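Local coordinates for regulatory protein SWI6 (Saccharomyces cerevisiae, PDB 2XFV), which partners SWI4 or MBP1 in the SBF and MBF complexes that drive cell-cycle-dependent transcription, this chain being its amino-terminal domain, at residues F28-K31 with H32-I36. Residues are numbered along the deposited sequence; the frame is centred on the assembly and turned at random.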
ATOM      1  N   PHE A  28      -0.883 -13.632   8.853  1.00 14.30           N
ATOM      2  CA  PHE A  28      -2.212 -13.068   9.141  1.00 13.41           C
ATOM      3  C   PHE A  28      -3.296 -14.087   8.808  1.00 15.58           C
ATOM      4  O   PHE A  28      -3.171 -14.828   7.847  1.00 13.68           O
ATOM      5  CB  PHE A  28      -2.449 -11.810   8.283  1.00 13.52           C
ATOM      6  CG  PHE A  28      -1.598 -10.636   8.682  1.00 16.97           C
ATOM      7  CD1 PHE A  28      -2.111  -9.651   9.519  1.00 17.28           C
ATOM      8  CD2 PHE A  28      -0.286 -10.526   8.233  1.00 18.10           C
ATOM      9  CE1 PHE A  28      -1.332  -8.553   9.887  1.00 18.05           C
ATOM     10  CE2 PHE A  28       0.505  -9.452   8.609  1.00 17.66           C
ATOM     11  CZ  PHE A  28      -0.013  -8.462   9.432  1.00 18.23           C
ATOM     12  N   LEU A  29      -4.379 -14.111   9.581  1.00 12.97           N
ATOM     13  CA  LEU A  29      -5.436 -15.096   9.362  1.00 14.06           C
ATOM     14  C   LEU A  29      -6.197 -14.833   8.063  1.00 16.68           C
ATOM     15  O   LEU A  29      -6.701 -13.725   7.843  1.00 16.64           O
ATOM     16  CB  LEU A  29      -6.404 -15.069  10.560  1.00 17.81           C
ATOM     17  CG  LEU A  29      -7.310 -16.264  10.828  1.00 22.67           C
ATOM     18  CD1 LEU A  29      -6.493 -17.544  11.089  1.00 18.89           C
ATOM     19  CD2 LEU A  29      -8.253 -15.936  12.021  1.00 21.53           C
ATOM     20  N   LEU A  30      -6.296 -15.854   7.207  1.00 16.18           N
ATOM     21  CA  LEU A  30      -6.946 -15.695   5.897  1.00 16.02           C
ATOM     22  C   LEU A  30      -8.438 -15.404   6.005  1.00 15.36           C
ATOM     23  O   LEU A  30      -8.978 -14.589   5.250  1.00 14.43           O
ATOM     24  CB  LEU A  30      -6.759 -16.957   5.043  1.00 15.80           C
ATOM     25  CG  LEU A  30      -7.515 -16.978   3.699  1.00 16.98           C
ATOM     26  CD1 LEU A  30      -6.966 -15.900   2.754  1.00 16.84           C
ATOM     27  CD2 LEU A  30      -7.456 -18.374   3.026  1.00 13.76           C
ATOM     28  N   LYS A  31      -9.126 -16.088   6.918  1.00 13.25           N
ATOM     29  CA  LYS A  31     -10.592 -16.115   6.844  1.00 15.28           C
ATOM     30  C   LYS A  31     -11.231 -14.722   6.863  1.00 16.78           C
ATOM     31  O   LYS A  31     -12.257 -14.499   6.206  1.00 17.22           O
ATOM     32  CB  LYS A  31     -11.203 -16.977   7.959  1.00 16.78           C
ATOM     33  CG  LYS A  31     -11.009 -16.395   9.341  1.00 27.86           C
ATOM     34  CD  LYS A  31     -12.133 -16.782  10.301  1.00 50.40           C
ATOM     35  CE  LYS A  31     -12.029 -18.217  10.752  1.00 52.03           C
ATOM     36  NZ  LYS A  31     -12.875 -18.472  11.954  1.00 58.37           N
ATOM     37  N   HIS A  32     -10.646 -13.795   7.625  1.00 15.05           N
ATOM     38  CA  HIS A  32     -11.177 -12.430   7.747  1.00 19.09           C
ATOM     39  C   HIS A  32     -11.292 -11.669   6.422  1.00 17.54           C
ATOM     40  O   HIS A  32     -12.091 -10.745   6.307  1.00 16.05           O
ATOM     41  CB  HIS A  32     -10.328 -11.590   8.722  1.00 16.35           C
ATOM     42  CG  HIS A  32     -10.365 -12.082  10.140  1.00 20.64           C
ATOM     43  ND1 HIS A  32     -11.511 -12.572  10.728  1.00 22.13           N
ATOM     44  CD2 HIS A  32      -9.401 -12.139  11.089  1.00 16.62           C
ATOM     45  CE1 HIS A  32     -11.249 -12.919  11.978  1.00 23.48           C
ATOM     46  NE2 HIS A  32      -9.975 -12.669  12.221  1.00 19.60           N
ATOM     47  N   PHE A  33     -10.482 -12.047   5.438  1.00 15.36           N
ATOM     48  CA  PHE A  33     -10.461 -11.373   4.141  1.00 15.72           C
ATOM     49  C   PHE A  33     -11.531 -11.884   3.179  1.00 19.71           C
ATOM     50  O   PHE A  33     -11.842 -11.223   2.187  1.00 17.05           O
ATOM     51  CB  PHE A  33      -9.098 -11.586   3.450  1.00 15.41           C
ATOM     52  CG  PHE A  33      -7.975 -10.766   4.024  1.00 17.36           C
ATOM     53  CD1 PHE A  33      -7.696  -9.500   3.517  1.00 20.46           C
ATOM     54  CD2 PHE A  33      -7.175 -11.272   5.046  1.00 19.42           C
ATOM     55  CE1 PHE A  33      -6.650  -8.736   4.037  1.00 24.06           C
ATOM     56  CE2 PHE A  33      -6.122 -10.516   5.566  1.00 20.26           C
ATOM     57  CZ  PHE A  33      -5.867  -9.252   5.064  1.00 20.83           C
ATOM     58  N   LEU A  34     -12.084 -13.064   3.444  1.00 17.16           N
ATOM     59  CA  LEU A  34     -12.864 -13.752   2.404  1.00 15.98           C
ATOM     60  C   LEU A  34     -14.182 -13.087   1.967  1.00 19.46           C
ATOM     61  O   LEU A  34     -14.465 -13.023   0.763  1.00 17.75           O
ATOM     62  CB  LEU A  34     -13.063 -15.238   2.742  1.00 14.59           C
ATOM     63  CG  LEU A  34     -11.751 -16.022   2.900  1.00 15.16           C
ATOM     64  CD1 LEU A  34     -12.051 -17.469   3.310  1.00 18.77           C
ATOM     65  CD2 LEU A  34     -10.916 -15.985   1.617  1.00 20.47           C
ATOM     66  N   PRO A  35     -15.007 -12.615   2.924  1.00 18.19           N
ATOM     67  CA  PRO A  35     -16.246 -11.952   2.474  1.00 18.38           C
ATOM     68  C   PRO A  35     -16.011 -10.756   1.540  1.00 19.43           C
ATOM     69  O   PRO A  35     -16.678 -10.640   0.502  1.00 18.93           O
ATOM     70  CB  PRO A  35     -16.899 -11.499   3.790  1.00 22.13           C
ATOM     71  CG  PRO A  35     -16.450 -12.543   4.787  1.00 24.92           C
ATOM     72  CD  PRO A  35     -15.015 -12.881   4.379  1.00 17.31           C
ATOM     73  N   ILE A  36     -15.072  -9.886   1.900  1.00 18.96           N
ATOM     74  CA  ILE A  36     -14.744  -8.732   1.070  1.00 18.84           C
ATOM     75  C   ILE A  36     -14.102  -9.142  -0.252  1.00 19.41           C
ATOM     76  O   ILE A  36     -14.384  -8.560  -1.296  1.00 19.55           O
ATOM     77  CB  ILE A  36     -13.839  -7.735   1.839  1.00 22.54           C
ATOM     78  CG1 ILE A  36     -14.680  -6.978   2.883  1.00 23.00           C
ATOM     79  CG2 ILE A  36     -13.168  -6.755   0.886  1.00 22.47           C
ATOM     80  CD1 ILE A  36     -13.846  -6.228   3.913  1.00 23.55           C
TER
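Leu30 and Leu34 meet on one flank of a 3-10 turn that carries the chain from strand 28-29 into helix 34-43, and both are buried. Leu30 CG sits 4.1 Å from Leu34 CD2, and the two side chains cross at about a right angle. Two i to i+3 bonds hold the turn: Phe33 N to Leu30 O, 3.0 Å, and Leu34 N to Lys31 O, 3.1 Å. Phe33 is buried on a different flank; its edge, in plane, faces the Leu29 and Leu30 carbonyl oxygens, CD2 lying 3.8 Å from Leu29 O.

Toward solvent the burial falls off: Leu29 and His32 are partly exposed, and Lys31 is exposed. Leu29 CD2 approaches the His32 ring at NE2, 3.7 Å away, while Lys31 CG lies over one face, 4.1 Å from ND1 and off toward the rim. Lys31 reaches that face because its CG stands between backbone N and carbonyl carbon (chi1 67°); a calcium ion and an acetate, the latter probably from the crystallisation liquor, are each bound about 4 Å from its side chain (nearest atoms). His32 NE2 also makes a weak hydrogen bond to Thr20 OG1.

Phe33 packs on Leu19 of strand 15-22, Ile81 of strand 79-81 and Cys86 of helix 83-92, while Leu30 also touches Ile81 and Leu34 rests on Pro55, so the junction joins both sheets to helix 83-92.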